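Local coordinates for BtGH115A (Bacteroides thetaiotaomicron, PDB 5BY3), which is a family GH115 4-O-methyl-alpha-glucuronidase with specificity for decorated arabinogalactans, at residues D19-S24 / T145-G150; Q52-A57 / E141-F146. All blocks are in the same frame, centred on the assembly; numbering follows the deposited sequence.

How the interactions relate
Interactions 1 and 2 both use the strand 145-148 and share Thr145 and Phe146, and their centres lie 11 Å apart. Interaction 1 pairs this strand with 20-23, whereas interaction 2 fastens the loop leading into it to the C-terminal end of helix 38-55. The join is direct: Ser24 N lies 3.0 Å from Glu144 O, a probable hydrogen bond, and Ser24 CB packs at 3.2 Å from Lys143 O. Both are structural contacts of the N-terminal part of the fold; the centres of interactions 1 and 2 lie about 37 and 33 Å from the centre of the chain, and neither includes Leu404 or Asp436, the residues of the nickel site.

Interaction 1. Residues D19-S24 / T145-G150; sequences DFVLQS and TFRLSG
Strands 20-23 and 145-148 form a two-stranded antiparallel sheet near the N-terminus, joining the start of the chain to a segment more than a hundred residues later. Their axes run 4.8 Å apart at 175°, so the ladder is almost exactly antiparallel. Phe20-Leu148 and Leu22-Phe146 are hydrogen-bonded pairs; Val21-Arg147 and Gln23-Thr145 are non-hydrogen-bonded ones. The four backbone bonds include Leu22 N to Phe146 O at 2.8 Å and the return bond from Phe146 N to Leu22 O.

Phe20, Leu22, Phe146 and Leu148 occupy the buried face. Phe20 CG stands anti to its own backbone N (chi1 174°), as CG of Phe146 does, and the two rings meet obliquely, with CE2 of Phe20 4.0 Å from CE2 of Phe146. Leu148 CB lies near the plane of the Phe20 ring, at its edge. Leu51 and Leu55 of helix 38-55 touch Leu22, and Leu106 of strand 106-110 touches Phe20 and Leu148, so the buried face rests on that helix and on a strand of the neighbouring mixed sheet.

The other face, with Val21, Gln23, Thr145 and Arg147, is more open. Val21 CG2 lies beside the aliphatic stem of Arg147, both side chains pointing the same way. The Gln23 chain bends at chi2, bringing OE1 to 3.5 Å from Thr145 CG2 while NE2 donates to Ser24 O at 2.8 Å. With an alanine in place of Gln23, Ser24 O would probably lose this amide donor and the methyl of Thr145 its neighbour across the strands.

Beyond the ladder, Asp19 OD2 stays 5.2 Å from Arg147 NE, too far for a salt bridge. The carboxylate instead accepts from the backbone: Gly150 N reaches Asp19 OD1 at 3.2 Å from above the carboxylate plane, 66° out of it.

Interaction 2. Residues Q52-A57 / E141-F146; sequences QTVLSA and EKKETF
Leu55 meets Phe146 at the root of its aromatic ring: CD1 sits 4.0 Å from Phe146 CB, the side chains crossing at about a right angle, and neither face nor edge of the ring is used across these segments. The flat group that is hydrogen-bonded across the contact is the Val54 peptide. Lys143 N donates to Val54 O at 2.7 Å, nearly straight at 165° about the hydrogen, with the donor tilted 22° from the carbonyl plane. Lys142 CA makes a supplementary CA-H...O contact to the same oxygen at 3.2 Å.

Around this bond, methyl groups pack on a lysine stem and on backbone carbonyl oxygens. Val54 CG1, anti to its backbone N (chi1 167°), lies 3.7 Å from Lys143 CD, the two side chains side by side and pointing the same way. Val54 CG2 rests against the carbonyl oxygen of Glu141, and Leu55 CD2 approaches Lys143 O at 3.4 Å.

Ser56 leaves the helical conformation with positive phi, so the contact lies at the C-terminal end of helix 38-55. Val54 also touches Val129 and Pro140, while Leu55 packs on Leu22 of strand 20-23, setting this helix end against the two-stranded sheet that strand 145-148 completes.

Interaction 1. Residues D19-S24 / T145-G150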
ATOM      1  N   ASP A  19      29.401  19.627 -21.189  1.00 47.85           N
ATOM      2  CA  ASP A  19      28.518  19.970 -19.995  1.00 54.03           C
ATOM      3  C   ASP A  19      27.177  20.656 -20.272  1.00 49.40           C
ATOM      4  O   ASP A  19      27.135  21.612 -21.017  1.00 53.61           O
ATOM      5  CB  ASP A  19      29.283  20.848 -19.011  1.00 59.64           C
ATOM      6  CG  ASP A  19      29.676  20.109 -17.742  1.00 70.73           C
ATOM      7  OD1 ASP A  19      30.432  19.105 -17.826  1.00 71.38           O
ATOM      8  OD2 ASP A  19      29.248  20.549 -16.653  1.00 73.43           O
ATOM      9  N   PHE A  20      26.100  20.198 -19.629  1.00 52.28           N
ATOM     10  CA  PHE A  20      24.721  20.759 -19.788  1.00 47.17           C
ATOM     11  C   PHE A  20      24.399  21.707 -18.616  1.00 52.94           C
ATOM     12  O   PHE A  20      24.561  21.347 -17.440  1.00 56.92           O
ATOM     13  CB  PHE A  20      23.682  19.602 -19.866  1.00 43.91           C
ATOM     14  CG  PHE A  20      22.220  20.048 -19.894  1.00 44.75           C
ATOM     15  CD1 PHE A  20      21.637  20.592 -21.063  1.00 44.13           C
ATOM     16  CD2 PHE A  20      21.401  19.906 -18.754  1.00 42.13           C
ATOM     17  CE1 PHE A  20      20.298  20.996 -21.079  1.00 38.35           C
ATOM     18  CE2 PHE A  20      20.064  20.317 -18.771  1.00 35.35           C
ATOM     19  CZ  PHE A  20      19.517  20.857 -19.932  1.00 37.88           C
ATOM     20  N   VAL A  21      23.939  22.913 -18.938  1.00 58.14           N
ATOM     21  CA  VAL A  21      23.784  23.997 -17.951  1.00 54.71           C
ATOM     22  C   VAL A  21      22.471  24.725 -18.272  1.00 51.55           C
ATOM     23  O   VAL A  21      22.201  25.047 -19.413  1.00 51.91           O
ATOM     24  CB  VAL A  21      25.009  24.984 -17.932  1.00 55.51           C
ATOM     25  CG1 VAL A  21      24.812  26.089 -16.901  1.00 62.89           C
ATOM     26  CG2 VAL A  21      26.324  24.289 -17.594  1.00 53.05           C
ATOM     27  N   LEU A  22      21.633  24.917 -17.264  1.00 47.89           N
ATOM     28  CA  LEU A  22      20.426  25.730 -17.379  1.00 44.98           C
ATOM     29  C   LEU A  22      20.480  26.842 -16.330  1.00 44.26           C
ATOM     30  O   LEU A  22      20.439  26.552 -15.138  1.00 46.78           O
ATOM     31  CB  LEU A  22      19.197  24.883 -17.111  1.00 41.88           C
ATOM     32  CG  LEU A  22      18.562  23.995 -18.178  1.00 45.63           C
ATOM     33  CD1 LEU A  22      17.156  23.700 -17.700  1.00 41.36           C
ATOM     34  CD2 LEU A  22      18.528  24.608 -19.568  1.00 39.57           C
ATOM     35  N   GLN A  23      20.600  28.096 -16.760  1.00 44.15           N
ATOM     36  CA  GLN A  23      20.698  29.240 -15.819  1.00 50.07           C
ATOM     37  C   GLN A  23      19.269  29.650 -15.429  1.00 43.87           C
ATOM     38  O   GLN A  23      18.413  29.726 -16.290  1.00 41.14           O
ATOM     39  CB  GLN A  23      21.519  30.404 -16.459  1.00 53.50           C
ATOM     40  CG  GLN A  23      21.290  31.827 -15.920  1.00 55.34           C
ATOM     41  CD  GLN A  23      21.666  32.000 -14.446  1.00 64.41           C
ATOM     42  OE1 GLN A  23      22.788  31.651 -14.021  1.00 72.77           O
ATOM     43  NE2 GLN A  23      20.731  32.546 -13.653  1.00 58.27           N
ATOM     44  N   SER A  24      19.002  29.901 -14.145  1.00 43.05           N
ATOM     45  CA  SER A  24      17.637  30.341 -13.746  1.00 46.87           C
ATOM     46  C   SER A  24      17.257  31.701 -14.341  1.00 44.66           C
ATOM     47  O   SER A  24      18.119  32.470 -14.705  1.00 45.95           O
ATOM     48  CB  SER A  24      17.431  30.334 -12.216  1.00 45.82           C
ATOM     49  OG  SER A  24      17.907  31.501 -11.583  1.00 52.93           O
ATOM     50  N   THR A 145      21.111  27.601 -10.523  1.00 46.28           N
ATOM     51  CA  THR A 145      21.465  26.881 -11.762  1.00 46.49           C
ATOM     52  C   THR A 145      21.205  25.384 -11.591  1.00 47.80           C
ATOM     53  O   THR A 145      21.209  24.848 -10.475  1.00 49.79           O
ATOM     54  CB  THR A 145      22.943  27.022 -12.166  1.00 47.20           C
ATOM     55  OG1 THR A 145      23.748  26.619 -11.065  1.00 53.45           O
ATOM     56  CG2 THR A 145      23.319  28.462 -12.559  1.00 46.19           C
ATOM     57  N   PHE A 146      20.953  24.734 -12.721  1.00 46.89           N
ATOM     58  CA  PHE A 146      20.906  23.299 -12.824  1.00 47.78           C
ATOM     59  C   PHE A 146      21.956  22.840 -13.828  1.00 47.15           C
ATOM     60  O   PHE A 146      21.903  23.239 -14.989  1.00 41.93           O
ATOM     61  CB  PHE A 146      19.524  22.833 -13.250  1.00 45.43           C
ATOM     62  CG  PHE A 146      19.439  21.357 -13.456  1.00 50.79           C
ATOM     63  CD1 PHE A 146      19.590  20.480 -12.375  1.00 50.43           C
ATOM     64  CD2 PHE A 146      19.227  20.831 -14.730  1.00 47.82           C
ATOM     65  CE1 PHE A 146      19.525  19.097 -12.566  1.00 50.61           C
ATOM     66  CE2 PHE A 146      19.165  19.465 -14.917  1.00 48.02           C
ATOM     67  CZ  PHE A 146      19.317  18.600 -13.837  1.00 50.17           C
ATOM     68  N   ARG A 147      22.858  21.965 -13.366  1.00 53.72           N
ATOM     69  CA  ARG A 147      24.092  21.580 -14.068  1.00 56.64           C
ATOM     70  C   ARG A 147      24.318  20.079 -13.983  1.00 59.47           C
ATOM     71  O   ARG A 147      24.598  19.553 -12.903  1.00 62.90           O
ATOM     72  CB  ARG A 147      25.270  22.286 -13.409  1.00 58.96           C
ATOM     73  CG  ARG A 147      26.574  22.208 -14.174  1.00 70.10           C
ATOM     74  CD  ARG A 147      27.687  21.714 -13.265  1.00 79.98           C
ATOM     75  NE  ARG A 147      27.861  22.531 -12.047  1.00 84.12           N
ATOM     76  CZ  ARG A 147      28.270  22.052 -10.866  1.00 80.21           C
ATOM     77  NH1 ARG A 147      28.527  20.753 -10.725  1.00 68.97           N
ATOM     78  NH2 ARG A 147      28.420  22.868  -9.820  1.00 70.39           N
ATOM     79  N   LEU A 148      24.185  19.407 -15.124  1.00 58.49           N
ATOM     80  CA  LEU A 148      24.554  18.002 -15.296  1.00 53.85           C
ATOM     81  C   LEU A 148      25.827  17.827 -16.146  1.00 56.58           C
ATOM     82  O   LEU A 148      26.011  18.497 -17.183  1.00 57.18           O
ATOM     83  CB  LEU A 148      23.423  17.225 -15.988  1.00 52.42           C
ATOM     84  CG  LEU A 148      22.067  16.871 -15.359  1.00 50.14           C
ATOM     85  CD1 LEU A 148      21.293  16.070 -16.392  1.00 52.24           C
ATOM     86  CD2 LEU A 148      22.159  16.088 -14.056  1.00 44.08           C
ATOM     87  N   SER A 149      26.669  16.880 -15.733  1.00 60.75           N
ATOM     88  CA  SER A 149      27.945  16.591 -16.398  1.00 63.69           C
ATOM     89  C   SER A 149      27.797  16.146 -17.837  1.00 63.92           C
ATOM     90  O   SER A 149      26.784  15.521 -18.186  1.00 53.32           O
ATOM     91  CB  SER A 149      28.682  15.502 -15.645  1.00 62.51           C
ATOM     92  OG  SER A 149      29.589  16.120 -14.778  1.00 71.81           O
ATOM     93  N   GLY A 150      28.817  16.451 -18.651  1.00 57.46           N
ATOM     94  CA  GLY A 150      28.932  15.893 -20.001  1.00 56.61           C
ATOM     95  C   GLY A 150      29.055  14.371 -19.951  1.00 58.13           C
ATOM     96  O   GLY A 150      28.742  13.694 -20.917  1.00 59.45           O
TER

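Interaction 2. Residues Q52-A57 / E141-F146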
ATOM      1  N   GLN A  52       9.592  26.234 -14.686  1.00 40.93           N
ATOM      2  CA  GLN A  52       9.122  27.495 -14.147  1.00 46.71           C
ATOM      3  C   GLN A  52       9.260  27.588 -12.621  1.00 48.24           C
ATOM      4  O   GLN A  52       9.793  28.579 -12.113  1.00 43.34           O
ATOM      5  CB  GLN A  52       7.646  27.716 -14.544  1.00 52.42           C
ATOM      6  CG  GLN A  52       7.155  29.153 -14.487  1.00 52.06           C
ATOM      7  CD  GLN A  52       7.995  30.128 -15.330  1.00 62.77           C
ATOM      8  OE1 GLN A  52       7.982  30.092 -16.563  1.00 60.45           O
ATOM      9  NE2 GLN A  52       8.728  31.006 -14.654  1.00 63.34           N
ATOM     10  N   THR A  53       8.759  26.584 -11.888  1.00 45.21           N
ATOM     11  CA  THR A  53       8.754  26.653 -10.419  1.00 40.04           C
ATOM     12  C   THR A  53      10.198  26.703  -9.894  1.00 42.78           C
ATOM     13  O   THR A  53      10.549  27.578  -9.104  1.00 44.48           O
ATOM     14  CB  THR A  53       7.984  25.485  -9.793  1.00 38.91           C
ATOM     15  OG1 THR A  53       6.693  25.380 -10.404  1.00 44.68           O
ATOM     16  CG2 THR A  53       7.787  25.667  -8.297  1.00 37.33           C
ATOM     17  N   VAL A  54      11.039  25.792 -10.365  1.00 37.87           N
ATOM     18  CA  VAL A  54      12.321  25.573  -9.728  1.00 37.28           C
ATOM     19  C   VAL A  54      13.280  26.601 -10.245  1.00 40.31           C
ATOM     20  O   VAL A  54      14.069  27.108  -9.469  1.00 49.81           O
ATOM     21  CB  VAL A  54      12.863  24.126  -9.948  1.00 36.06           C
ATOM     22  CG1 VAL A  54      14.349  23.959  -9.561  1.00 31.07           C
ATOM     23  CG2 VAL A  54      12.032  23.138  -9.158  1.00 36.45           C
ATOM     24  N   LEU A  55      13.192  26.910 -11.535  1.00 39.35           N
ATOM     25  CA  LEU A  55      14.205  27.710 -12.219  1.00 40.91           C
ATOM     26  C   LEU A  55      13.719  29.042 -12.810  1.00 40.33           C
ATOM     27  O   LEU A  55      14.521  29.784 -13.346  1.00 40.92           O
ATOM     28  CB  LEU A  55      14.902  26.895 -13.318  1.00 39.72           C
ATOM     29  CG  LEU A  55      15.949  25.860 -12.931  1.00 44.31           C
ATOM     30  CD1 LEU A  55      16.356  25.125 -14.191  1.00 42.16           C
ATOM     31  CD2 LEU A  55      17.192  26.484 -12.306  1.00 48.56           C
ATOM     32  N   SER A  56      12.429  29.358 -12.731  1.00 42.23           N
ATOM     33  CA  SER A  56      11.907  30.609 -13.342  1.00 47.73           C
ATOM     34  C   SER A  56      12.227  30.619 -14.857  1.00 49.01           C
ATOM     35  O   SER A  56      12.551  31.658 -15.444  1.00 52.46           O
ATOM     36  CB  SER A  56      12.450  31.854 -12.623  1.00 42.88           C
ATOM     37  OG  SER A  56      12.204  31.746 -11.236  1.00 53.72           O
ATOM     38  N   ALA A  57      12.139  29.429 -15.449  1.00 48.90           N
ATOM     39  CA  ALA A  57      12.577  29.163 -16.805  1.00 53.08           C
ATOM     40  C   ALA A  57      11.392  28.720 -17.648  1.00 53.04           C
ATOM     41  O   ALA A  57      10.766  27.698 -17.357  1.00 49.90           O
ATOM     42  CB  ALA A  57      13.675  28.106 -16.800  1.00 48.72           C
ATOM     43  N   GLU A 141      12.009  23.728  -4.053  1.00 45.93           N
ATOM     44  CA  GLU A 141      12.905  24.810  -3.742  1.00 49.62           C
ATOM     45  C   GLU A 141      13.265  25.436  -5.082  1.00 50.41           C
ATOM     46  O   GLU A 141      13.193  24.768  -6.120  1.00 43.00           O
ATOM     47  CB  GLU A 141      14.139  24.273  -3.016  1.00 49.24           C
ATOM     48  CG  GLU A 141      13.850  23.890  -1.577  1.00 61.74           C
ATOM     49  CD  GLU A 141      15.106  23.693  -0.758  1.00 73.01           C
ATOM     50  OE1 GLU A 141      15.297  22.560  -0.246  1.00 76.36           O
ATOM     51  OE2 GLU A 141      15.896  24.664  -0.632  1.00 74.37           O
ATOM     52  N   LYS A 142      13.636  26.710  -5.061  1.00 48.58           N
ATOM     53  CA  LYS A 142      14.109  27.346  -6.272  1.00 51.82           C
ATOM     54  C   LYS A 142      15.593  27.083  -6.395  1.00 48.51           C
ATOM     55  O   LYS A 142      16.276  26.895  -5.396  1.00 47.73           O
ATOM     56  CB  LYS A 142      13.814  28.833  -6.265  1.00 51.24           C
ATOM     57  CG  LYS A 142      12.328  29.153  -6.371  1.00 56.61           C
ATOM     58  CD  LYS A 142      11.970  30.310  -5.451  1.00 61.03           C
ATOM     59  CE  LYS A 142      12.168  31.650  -6.127  1.00 56.76           C
ATOM     60  NZ  LYS A 142      10.864  31.997  -6.745  1.00 61.74           N
ATOM     61  N   LYS A 143      16.078  27.037  -7.628  1.00 44.54           N
ATOM     62  CA  LYS A 143      17.501  26.886  -7.857  1.00 45.42           C
ATOM     63  C   LYS A 143      18.065  27.999  -8.682  1.00 42.36           C
ATOM     64  O   LYS A 143      17.397  28.546  -9.559  1.00 43.12           O
ATOM     65  CB  LYS A 143      17.804  25.540  -8.502  1.00 50.17           C
ATOM     66  CG  LYS A 143      18.033  24.464  -7.463  1.00 54.05           C
ATOM     67  CD  LYS A 143      17.521  23.130  -7.929  1.00 57.58           C
ATOM     68  CE  LYS A 143      18.492  22.461  -8.854  1.00 50.90           C
ATOM     69  NZ  LYS A 143      18.599  21.156  -8.183  1.00 54.54           N
ATOM     70  N   GLU A 144      19.305  28.338  -8.389  1.00 44.43           N
ATOM     71  CA  GLU A 144      20.027  29.315  -9.172  1.00 46.96           C
ATOM     72  C   GLU A 144      20.489  28.785 -10.512  1.00 46.33           C
ATOM     73  O   GLU A 144      20.322  29.476 -11.510  1.00 52.27           O
ATOM     74  CB  GLU A 144      21.204  29.871  -8.383  1.00 52.62           C
ATOM     75  CG  GLU A 144      20.920  31.256  -7.841  1.00 71.67           C
ATOM     76  CD  GLU A 144      20.628  32.296  -8.937  1.00 77.67           C
ATOM     77  OE1 GLU A 144      21.411  32.389  -9.922  1.00 69.42           O
ATOM     78  OE2 GLU A 144      19.608  33.023  -8.803  1.00 83.89           O
ATOM     79  N   THR A 145      21.111  27.601 -10.523  1.00 46.28           N
ATOM     80  CA  THR A 145      21.465  26.881 -11.762  1.00 46.49           C
ATOM     81  C   THR A 145      21.205  25.384 -11.591  1.00 47.80           C
ATOM     82  O   THR A 145      21.209  24.848 -10.475  1.00 49.79           O
ATOM     83  CB  THR A 145      22.943  27.022 -12.166  1.00 47.20           C
ATOM     84  OG1 THR A 145      23.748  26.619 -11.065  1.00 53.45           O
ATOM     85  CG2 THR A 145      23.319  28.462 -12.559  1.00 46.19           C
ATOM     86  N   PHE A 146      20.953  24.734 -12.721  1.00 46.89           N
ATOM     87  CA  PHE A 146      20.906  23.299 -12.824  1.00 47.78           C
ATOM     88  C   PHE A 146      21.956  22.840 -13.828  1.00 47.15           C
ATOM     89  O   PHE A 146      21.903  23.239 -14.989  1.00 41.93           O
ATOM     90  CB  PHE A 146      19.524  22.833 -13.250  1.00 45.43           C
ATOM     91  CG  PHE A 146      19.439  21.357 -13.456  1.00 50.79           C
ATOM     92  CD1 PHE A 146      19.590  20.480 -12.375  1.00 50.43           C
ATOM     93  CD2 PHE A 146      19.227  20.831 -14.730  1.00 47.82           C
ATOM     94  CE1 PHE A 146      19.525  19.097 -12.566  1.00 50.61           C
ATOM     95  CE2 PHE A 146      19.165  19.465 -14.917  1.00 48.02           C
ATOM     96  CZ  PHE A 146      19.317  18.600 -13.837  1.00 50.17           C
TER